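Local coordinates for putative exported protein (Peptoclostridium difficile, PDB 5TTA) that is of unknown function but is probably exported, its precursor having a signal sequence, and belongs to a family grouped with the E-set clan, at residues I72-I77 and R135-S140; E90-A95 and S126-S131; N97-G102 and V114-V119. All coordinates share one frame; numbering follows the deposited sequence.

Contact 1. Residues I72-I77 and R135-S140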
loop_
_atom_site.group_PDB
_atom_site.type_symbol
_atom_site.label_atom_id
_atom_site.label_comp_id
_atom_site.label_asym_id
_atom_site.label_seq_id
_atom_site.Cartn_x
_atom_site.Cartn_y
_atom_site.Cartn_z
ATOM N N ILE A 72 15.649 8.083 -11.544
ATOM C CA ILE A 72 14.775 9.117 -10.989
ATOM C C ILE A 72 13.482 8.468 -10.493
ATOM O O ILE A 72 12.683 7.950 -11.286
ATOM C CB ILE A 72 14.496 10.218 -12.024
ATOM C CG1 ILE A 72 15.770 11.063 -12.236
ATOM C CG2 ILE A 72 13.299 11.104 -11.589
ATOM C CD1 ILE A 72 15.730 11.964 -13.451
HETATM N N MSE A 73 13.271 8.496 -9.176
HETATM C CA MSE A 73 12.097 7.853 -8.599
HETATM C C MSE A 73 10.903 8.794 -8.450
HETATM O O MSE A 73 9.777 8.314 -8.367
HETATM C CB MSE A 73 12.439 7.215 -7.241
HETATM C CG MSE A 73 12.375 8.127 -6.041
HETATM SE SE MSE A 73 12.850 7.149 -4.404
HETATM C CE MSE A 73 11.348 6.009 -4.316
ATOM N N ASP A 74 11.119 10.121 -8.417
ATOM C CA ASP A 74 10.003 11.055 -8.336
ATOM C C ASP A 74 10.419 12.384 -8.960
ATOM O O ASP A 74 11.603 12.671 -9.125
ATOM C CB ASP A 74 9.528 11.242 -6.867
ATOM C CG ASP A 74 8.106 11.835 -6.754
ATOM O OD1 ASP A 74 7.389 11.982 -7.772
ATOM O OD2 ASP A 74 7.700 12.163 -5.623
ATOM N N TYR A 75 9.434 13.168 -9.377
ATOM C CA TYR A 75 9.723 14.499 -9.897
ATOM C C TYR A 75 8.543 15.401 -9.595
ATOM O O TYR A 75 7.455 14.940 -9.254
ATOM C CB TYR A 75 10.048 14.497 -11.416
ATOM C CG TYR A 75 8.947 13.958 -12.327
ATOM C CD1 TYR A 75 7.691 14.579 -12.395
ATOM C CD2 TYR A 75 9.183 12.876 -13.161
ATOM C CE1 TYR A 75 6.689 14.100 -13.228
ATOM C CE2 TYR A 75 8.203 12.398 -14.004
ATOM C CZ TYR A 75 6.960 13.011 -14.039
ATOM O OH TYR A 75 5.985 12.513 -14.886
ATOM N N GLU A 76 8.780 16.701 -9.702
ATOM C CA GLU A 76 7.719 17.700 -9.736
ATOM C C GLU A 76 7.980 18.576 -10.949
ATOM O O GLU A 76 9.075 19.134 -11.090
ATOM C CB GLU A 76 7.666 18.534 -8.450
ATOM C CG GLU A 76 7.405 17.670 -7.226
ATOM C CD GLU A 76 7.326 18.451 -5.921
ATOM O OE1 GLU A 76 7.100 17.802 -4.872
ATOM O OE2 GLU A 76 7.481 19.695 -5.938
ATOM N N ILE A 77 6.985 18.687 -11.824
ATOM C CA ILE A 77 7.125 19.438 -13.065
ATOM C C ILE A 77 5.938 20.379 -13.182
ATOM O O ILE A 77 4.784 19.930 -13.128
ATOM C CB ILE A 77 7.204 18.514 -14.293
ATOM C CG1 ILE A 77 8.520 17.737 -14.274
ATOM C CG2 ILE A 77 7.089 19.331 -15.563
ATOM C CD1 ILE A 77 8.645 16.739 -15.451
ATOM N N ARG A 135 3.261 15.433 -10.500
ATOM C CA ARG A 135 4.173 14.656 -9.667
ATOM C C ARG A 135 4.188 13.213 -10.156
ATOM O O ARG A 135 3.126 12.648 -10.448
ATOM C CB ARG A 135 3.749 14.772 -8.201
ATOM C CG ARG A 135 4.765 14.280 -7.210
ATOM C CD ARG A 135 4.439 14.777 -5.801
ATOM N NE ARG A 135 3.474 13.910 -5.139
ATOM C CZ ARG A 135 3.809 12.873 -4.378
ATOM N NH1 ARG A 135 5.088 12.575 -4.179
ATOM N NH2 ARG A 135 2.863 12.131 -3.816
ATOM N N LYS A 136 5.387 12.636 -10.294
ATOM C CA LYS A 136 5.497 11.273 -10.822
ATOM C C LYS A 136 4.793 10.270 -9.916
ATOM O O LYS A 136 4.028 9.423 -10.389
ATOM C CB LYS A 136 6.968 10.875 -11.016
ATOM C CG LYS A 136 7.197 9.466 -11.670
ATOM C CD LYS A 136 8.678 9.106 -11.629
ATOM C CE LYS A 136 9.095 7.886 -12.484
ATOM N NZ LYS A 136 8.098 6.781 -12.503
HETATM N N MSE A 137 5.022 10.349 -8.610
HETATM C CA MSE A 137 4.375 9.411 -7.701
HETATM C C MSE A 137 3.006 9.959 -7.302
HETATM O O MSE A 137 2.648 9.956 -6.124
HETATM C CB MSE A 137 5.229 9.149 -6.460
HETATM C CG MSE A 137 6.557 8.447 -6.710
HETATM SE SE MSE A 137 7.631 8.393 -5.059
HETATM C CE MSE A 137 6.426 7.279 -3.973
ATOM N N GLN A 138 2.251 10.426 -8.305
ATOM C CA GLN A 138 0.925 10.991 -8.056
ATOM C C GLN A 138 0.005 9.974 -7.388
ATOM O O GLN A 138 -0.789 10.328 -6.510
ATOM C CB GLN A 138 0.311 11.492 -9.367
ATOM C CG GLN A 138 -0.869 12.443 -9.177
ATOM C CD GLN A 138 -0.441 13.837 -8.711
ATOM O OE1 GLN A 138 -0.634 14.198 -7.546
ATOM N NE2 GLN A 138 0.137 14.631 -9.629
ATOM N N GLN A 139 0.113 8.702 -7.780
ATOM C CA GLN A 139 -0.671 7.646 -7.149
ATOM C C GLN A 139 -0.429 7.566 -5.645
ATOM O O GLN A 139 -1.299 7.086 -4.909
ATOM C CB GLN A 139 -0.358 6.292 -7.809
ATOM C CG GLN A 139 0.875 5.544 -7.251
ATOM C CD GLN A 139 2.166 5.801 -8.032
ATOM O OE1 GLN A 139 2.161 5.878 -9.266
ATOM N NE2 GLN A 139 3.279 5.930 -7.309
ATOM N N SER A 140 0.747 8.035 -5.165
ATOM C CA SER A 140 1.072 7.967 -3.752
ATOM C C SER A 140 0.762 9.300 -3.079
ATOM O O SER A 140 0.878 10.360 -3.708
ATOM C CB SER A 140 2.554 7.613 -3.558
ATOM O OG SER A 140 2.816 7.155 -2.242
HETATM O O HOH W 1 8.865 6.061 -9.476
#

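Contact 2. Residues E90-A95 and S126-S131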
loop_
_atom_site.group_PDB
_atom_site.type_symbol
_atom_site.label_atom_id
_atom_site.label_comp_id
_atom_site.label_asym_id
_atom_site.label_seq_id
_atom_site.Cartn_x
_atom_site.Cartn_y
_atom_site.Cartn_z
ATOM N N GLU A 90 -6.009 30.239 -17.503
ATOM C CA GLU A 90 -6.314 29.498 -16.283
ATOM C C GLU A 90 -7.083 28.240 -16.661
ATOM O O GLU A 90 -8.123 28.329 -17.328
ATOM C CB GLU A 90 -7.155 30.322 -15.314
ATOM C CG GLU A 90 -6.445 31.498 -14.716
ATOM C CD GLU A 90 -7.308 32.221 -13.699
ATOM O OE1 GLU A 90 -7.242 31.873 -12.499
ATOM O OE2 GLU A 90 -8.059 33.125 -14.114
ATOM N N LEU A 91 -6.590 27.086 -16.209
ATOM C CA LEU A 91 -7.188 25.793 -16.520
ATOM C C LEU A 91 -7.655 25.052 -15.274
ATOM O O LEU A 91 -7.095 25.199 -14.193
ATOM C CB LEU A 91 -6.185 24.870 -17.257
ATOM C CG LEU A 91 -5.613 25.428 -18.562
ATOM C CD1 LEU A 91 -4.758 24.339 -19.219
ATOM C CD2 LEU A 91 -6.725 25.850 -19.497
ATOM N N TYR A 92 -8.691 24.222 -15.454
ATOM C CA TYR A 92 -8.905 23.057 -14.603
ATOM C C TYR A 92 -7.986 21.947 -15.118
ATOM O O TYR A 92 -8.386 21.081 -15.906
ATOM C CB TYR A 92 -10.375 22.633 -14.634
ATOM C CG TYR A 92 -11.328 23.637 -14.028
ATOM C CD1 TYR A 92 -11.406 23.809 -12.647
ATOM C CD2 TYR A 92 -12.169 24.398 -14.836
ATOM C CE1 TYR A 92 -12.295 24.711 -12.085
ATOM C CE2 TYR A 92 -13.077 25.314 -14.273
ATOM C CZ TYR A 92 -13.127 25.455 -12.898
ATOM O OH TYR A 92 -13.993 26.353 -12.324
ATOM N N TRP A 93 -6.717 21.984 -14.663
ATOM C CA TRP A 93 -5.663 21.185 -15.289
ATOM C C TRP A 93 -5.912 19.685 -15.179
ATOM O O TRP A 93 -5.560 18.929 -16.096
ATOM C CB TRP A 93 -4.306 21.488 -14.650
ATOM C CG TRP A 93 -3.712 22.793 -15.076
ATOM C CD1 TRP A 93 -3.960 24.038 -14.545
ATOM C CD2 TRP A 93 -2.772 22.978 -16.134
ATOM N NE1 TRP A 93 -3.202 24.988 -15.218
ATOM C CE2 TRP A 93 -2.456 24.357 -16.184
ATOM C CE3 TRP A 93 -2.140 22.097 -17.033
ATOM C CZ2 TRP A 93 -1.557 24.890 -17.131
ATOM C CZ3 TRP A 93 -1.245 22.606 -17.960
ATOM C CH2 TRP A 93 -0.945 24.007 -18.000
ATOM N N ASP A 94 -6.398 19.224 -14.027
ATOM C CA ASP A 94 -6.635 17.803 -13.781
ATOM C C ASP A 94 -8.122 17.451 -13.756
ATOM O O ASP A 94 -8.523 16.514 -13.061
ATOM C CB ASP A 94 -5.955 17.355 -12.484
ATOM C CG ASP A 94 -6.339 18.194 -11.272
ATOM O OD1 ASP A 94 -7.259 19.041 -11.367
ATOM O OD2 ASP A 94 -5.719 17.998 -10.189
ATOM N N ALA A 95 -8.940 18.139 -14.561
ATOM C CA ALA A 95 -10.362 17.820 -14.627
ATOM C C ALA A 95 -10.578 16.414 -15.176
ATOM O O ALA A 95 -9.836 15.939 -16.041
ATOM C CB ALA A 95 -11.096 18.823 -15.504
ATOM N N SER A 126 -8.624 19.779 -9.012
ATOM C CA SER A 126 -7.943 20.924 -8.418
ATOM C C SER A 126 -8.624 22.239 -8.829
ATOM O O SER A 126 -9.300 22.303 -9.856
ATOM C CB SER A 126 -6.477 20.939 -8.853
ATOM O OG SER A 126 -5.799 19.776 -8.391
ATOM N N PRO A 127 -8.468 23.303 -8.038
ATOM C CA PRO A 127 -9.028 24.605 -8.436
ATOM C C PRO A 127 -8.474 25.106 -9.766
ATOM O O PRO A 127 -7.333 24.831 -10.131
ATOM C CB PRO A 127 -8.599 25.540 -7.291
ATOM C CG PRO A 127 -8.540 24.638 -6.075
ATOM C CD PRO A 127 -7.914 23.337 -6.668
ATOM N N LYS A 128 -9.268 25.926 -10.458
ATOM C CA LYS A 128 -8.771 26.571 -11.675
ATOM C C LYS A 128 -7.533 27.402 -11.345
ATOM O O LYS A 128 -7.478 28.049 -10.292
ATOM C CB LYS A 128 -9.859 27.466 -12.290
ATOM C CG LYS A 128 -9.486 27.998 -13.693
ATOM C CD LYS A 128 -10.377 29.153 -14.165
ATOM C CE LYS A 128 -11.638 28.692 -14.843
ATOM N NZ LYS A 128 -12.613 29.820 -14.994
ATOM N N SER A 129 -6.529 27.366 -12.225
ATOM C CA SER A 129 -5.236 27.986 -11.920
ATOM C C SER A 129 -4.426 28.198 -13.194
ATOM O O SER A 129 -4.569 27.454 -14.167
ATOM C CB SER A 129 -4.439 27.127 -10.923
ATOM O OG SER A 129 -3.127 27.632 -10.721
ATOM N N TYR A 130 -3.547 29.217 -13.183
ATOM C CA TYR A 130 -2.606 29.356 -14.300
ATOM C C TYR A 130 -1.586 28.215 -14.348
ATOM O O TYR A 130 -1.050 27.904 -15.416
ATOM C CB TYR A 130 -1.856 30.698 -14.222
ATOM C CG TYR A 130 -2.666 31.920 -14.647
ATOM C CD1 TYR A 130 -3.018 32.121 -15.980
ATOM C CD2 TYR A 130 -3.052 32.883 -13.710
ATOM C CE1 TYR A 130 -3.766 33.236 -16.371
ATOM C CE2 TYR A 130 -3.777 33.996 -14.094
ATOM C CZ TYR A 130 -4.133 34.166 -15.418
ATOM O OH TYR A 130 -4.869 35.275 -15.778
ATOM N N SER A 131 -1.264 27.611 -13.219
ATOM C CA SER A 131 -0.231 26.586 -13.210
ATOM C C SER A 131 -0.734 25.259 -12.649
ATOM O O SER A 131 -1.683 25.200 -11.870
ATOM C CB SER A 131 0.975 27.022 -12.383
ATOM O OG SER A 131 0.605 27.083 -11.019
HETATM O O HOH W 2 -6.134 23.023 -11.923
HETATM O O HOH W 3 -9.468 20.644 -12.215
#

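Contact 3. Residues N97-G102 and V114-V119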
loop_
_atom_site.group_PDB
_atom_site.type_symbol
_atom_site.label_atom_id
_atom_site.label_comp_id
_atom_site.label_asym_id
_atom_site.label_seq_id
_atom_site.Cartn_x
_atom_site.Cartn_y
_atom_site.Cartn_z
ATOM N N ASN A 97 -13.258 13.673 -17.159
ATOM C CA ASN A 97 -14.281 13.709 -18.184
ATOM C C ASN A 97 -15.598 13.247 -17.583
ATOM O O ASN A 97 -15.623 12.452 -16.642
ATOM C CB ASN A 97 -13.886 12.824 -19.372
ATOM C CG ASN A 97 -13.627 11.377 -18.969
ATOM O OD1 ASN A 97 -12.698 11.073 -18.220
ATOM N ND2 ASN A 97 -14.459 10.479 -19.459
ATOM N N VAL A 98 -16.689 13.756 -18.128
ATOM C CA VAL A 98 -18.030 13.332 -17.737
ATOM C C VAL A 98 -18.695 12.692 -18.949
ATOM O O VAL A 98 -18.439 13.085 -20.090
ATOM C CB VAL A 98 -18.859 14.524 -17.199
ATOM C CG1 VAL A 98 -20.227 14.069 -16.706
ATOM C CG2 VAL A 98 -18.094 15.245 -16.078
ATOM N N ALA A 99 -19.530 11.685 -18.696
ATOM C CA ALA A 99 -20.272 10.968 -19.729
ATOM C C ALA A 99 -21.754 11.321 -19.672
ATOM O O ALA A 99 -22.245 11.901 -18.699
ATOM C CB ALA A 99 -20.094 9.448 -19.583
ATOM N N ALA A 100 -22.474 10.941 -20.733
ATOM C CA ALA A 100 -23.876 11.335 -20.875
ATOM C C ALA A 100 -24.725 10.879 -19.692
ATOM O O ALA A 100 -25.638 11.596 -19.265
ATOM C CB ALA A 100 -24.439 10.788 -22.183
ATOM N N ASP A 101 -24.435 9.698 -19.140
ATOM C CA ASP A 101 -25.160 9.167 -17.991
ATOM C C ASP A 101 -24.611 9.680 -16.664
ATOM O O ASP A 101 -24.987 9.162 -15.603
ATOM C CB ASP A 101 -25.145 7.627 -18.006
ATOM C CG ASP A 101 -23.731 7.024 -17.800
ATOM O OD1 ASP A 101 -22.743 7.785 -17.684
ATOM O OD2 ASP A 101 -23.599 5.776 -17.768
ATOM N N GLY A 102 -23.718 10.669 -16.707
ATOM C CA GLY A 102 -23.151 11.259 -15.514
ATOM C C GLY A 102 -21.907 10.583 -14.983
ATOM O O GLY A 102 -21.336 11.066 -13.997
ATOM N N VAL A 114 -23.885 2.962 -22.647
ATOM C CA VAL A 114 -23.562 4.376 -22.852
ATOM C C VAL A 114 -22.094 4.497 -23.218
ATOM O O VAL A 114 -21.230 3.902 -22.564
ATOM C CB VAL A 114 -23.888 5.201 -21.599
ATOM C CG1 VAL A 114 -23.134 6.582 -21.616
ATOM C CG2 VAL A 114 -25.384 5.407 -21.473
ATOM N N ASP A 115 -21.806 5.281 -24.255
ATOM C CA ASP A 115 -20.441 5.475 -24.733
ATOM C C ASP A 115 -19.725 6.508 -23.865
ATOM O O ASP A 115 -20.017 7.704 -23.952
ATOM C CB ASP A 115 -20.469 5.908 -26.196
ATOM C CG ASP A 115 -19.123 5.807 -26.859
ATOM O OD1 ASP A 115 -18.108 5.741 -26.130
ATOM O OD2 ASP A 115 -19.075 5.797 -28.114
ATOM N N TYR A 116 -18.767 6.048 -23.050
ATOM C CA TYR A 116 -17.929 6.936 -22.242
ATOM C C TYR A 116 -16.927 7.721 -23.078
ATOM O O TYR A 116 -16.391 8.731 -22.597
ATOM C CB TYR A 116 -17.139 6.132 -21.204
ATOM C CG TYR A 116 -17.952 5.440 -20.128
ATOM C CD1 TYR A 116 -19.101 6.025 -19.592
ATOM C CD2 TYR A 116 -17.552 4.207 -19.629
ATOM C CE1 TYR A 116 -19.827 5.391 -18.592
ATOM C CE2 TYR A 116 -18.267 3.567 -18.635
ATOM C CZ TYR A 116 -19.397 4.159 -18.117
ATOM O OH TYR A 116 -20.091 3.505 -17.130
ATOM N N GLY A 117 -16.630 7.258 -24.296
ATOM C CA GLY A 117 -15.701 7.974 -25.148
ATOM C C GLY A 117 -16.175 9.374 -25.484
ATOM O O GLY A 117 -15.360 10.263 -25.718
ATOM N N ILE A 118 -17.489 9.591 -25.478
ATOM C CA ILE A 118 -18.083 10.880 -25.812
ATOM C C ILE A 118 -18.099 11.737 -24.548
ATOM O O ILE A 118 -18.798 11.435 -23.575
ATOM C CB ILE A 118 -19.485 10.699 -26.404
ATOM C CG1 ILE A 118 -19.382 9.989 -27.756
ATOM C CG2 ILE A 118 -20.183 12.025 -26.560
ATOM C CD1 ILE A 118 -20.696 9.494 -28.300
ATOM N N VAL A 119 -17.322 12.811 -24.548
ATOM C CA VAL A 119 -17.136 13.607 -23.347
ATOM C C VAL A 119 -18.149 14.742 -23.411
ATOM O O VAL A 119 -18.039 15.633 -24.260
ATOM C CB VAL A 119 -15.690 14.117 -23.246
ATOM C CG1 VAL A 119 -15.486 14.994 -22.010
ATOM C CG2 VAL A 119 -14.732 12.918 -23.237
HETATM O O HOH W 4 -16.929 10.379 -20.743
HETATM O O HOH W 5 -22.031 4.336 -15.958
#

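Contact 1. Residues I72-I77 and R135-S140
Asp-74 brings its carboxylate against the segment Arg-135 to Ser-140 by setting CG anti to its own N (chi1 -161°), while Tyr-75 holds its ring between N and the carbonyl carbon (chi1 60°), where it crosses the Lys-136 side chain at about a right angle. The two carboxylate oxygens are held differently. OD1 of Asp-74 accepts the N-H of Met-137 at 3.0 Å and that of Tyr-75 at 2.9 Å; the two donors reach it from opposite faces of the carboxylate plane, which limits rotation of the group. OD2 of Asp-74 makes a salt bridge with NH1 of Arg-135 (3.0 Å), weak as a hydrogen bond because the N-H points well off line (122°), though the oxygen lies near the guanidinium plane. The selenomethionine side chain of Met-137 passes across the carboxylate at about a right angle, its CG 3.7 Å from CG of Asp-74. Strand 72-82 belongs to an antiparallel sheet, in which Glu-76 and Arg-135 of strand 131-135 form a non-hydrogen-bonded pair. On the same strand as Glu-76, Met-73 and Asp-74 form a classic beta bulge opposite Thr-214 of strand 205-215. Past the pair, the N-H of Lys-136 binds O of Tyr-75 at 3.3 Å, and Met-137 centres an inverse gamma turn and starts a type I turn ending at Ser-140, before helix 143-150. CB of Lys-136 sits over the centre of the Tyr-75 ring, 3.5 Å from its centroid, a CH-pi contact; CD1 of Ile-77 lies over the opposite face, and the ring hydroxyl is bound by Asp-186. The rest of the Lys-136 chain runs back along the strand, its CD 3.5 Å from O of Met-73. NZ of Lys-136 is bound to O of Asn-176 and to a water that donates to O of Met-73.

Contact 2. Residues E90-A95 and S126-S131
Leu-91 and Ser-129 form a single antiparallel bridge, a hydrogen-bonded pair that joins two loops of the chain: N of Leu-91 to O of Ser-129 at 2.9 Å, and N of Ser-129 to O of Leu-91 at 3.0 Å. A second donor claims the Ser-129 carbonyl: NE1 of Trp-93 reaches O of Ser-129 at 3.0 Å, nearly within the indole plane but on the other face of the carbonyl plane from N of Leu-91. The indole is thereby steered by its polar edge, while CD1 of Leu-91 lies over one of its faces and C of Ser-131 also approaches over a face. Two CH-pi contacts flank the bridge. CG of Glu-90 stands over the centre of the Tyr-130 ring, 3.4 Å from the centroid, with carboxylate and ring planes only 21° apart. CB of Lys-128 covers the Tyr-92 ring closer to its rim, and the bend at chi3 (-86°) brings CE of Lys-128 to 3.7 Å from CE2 of the same ring. Asp-94 clasps Ser-126 with both carboxylate oxygens, each on its syn side: N of Ser-126 meets OD1 of Asp-94 at 2.8 Å, and OG of Ser-126 donates to OD2 of Asp-94 in a bond modelled unusually short, at 2.5 Å.

Farther out, Trp-93 packs on Cys-79 and Ala-81 of strand 72-82 and on Tyr-134 of strand 131-135, and Asp-192 accepts the N-H of Tyr-92. Bridging the two backbones, a water accepts from N of Trp-93 and donates to O of Pro-127, its oxygen 2.8 Å from that carbonyl O.

Contact 3. Residues N97-G102 and V114-V119
Ala-99 presses CB against the edge of the Tyr-116 ring, 3.6 Å from CD1, at the close-packed middle of the contact. Nearby, CG1 of Val-119 lies 3.8 Å from CB of Asn-97, and CA of Val-119 makes a CA-H...O contact with O of Val-98 (3.5 Å). Asn-97 and Val-98 belong to strand 96-98, which pairs antiparallel with strand 121-123. Each segment contains a type I turn, Ala-99 to Gly-102 and Asp-115 to Ile-118; the second holds an Asx turn from OD1 of Asp-115 to N of Gly-117. Packing is looser toward the exposed Ala-100 and Asp-101. CB of Ala-100 is 4.4 Å from CG1 of Val-114, and the Asp-101 carboxylate stands at the edge of the Tyr-116 ring, with OD1 bound to N of Glu-103. One water donates to OD2 of Asp-101; its very short approach to OH of Tyr-116 is doubtful. Another accepts from ND2 of Asn-97, which also binds O of Ser-106, and donates to O of Tyr-116. Direct contact across the segments is thus mainly apolar, and water links their polar groups.

How the contacts relate
The three contacts are nested along the chain: contact 3 lies inside the loop closed by contact 2, which lies inside the loop closed by contact 1. Contacts 1 and 2 have centres 18 Å apart and are joined through strand 131-135, which leads from Ser-131 to Arg-135; strand 72-82 supplies one segment of contact 1 and packs against Trp-93 in contact 2. From contact 2 the chain leads out along strand 96-98 to contact 3, whose centre is 21 Å away, and returns along strand 121-123. Contact 3 lies 29 Å from contact 1 between centres, with nearest atoms about 15 Å apart, and is peripheral, whereas contact 1 is buried.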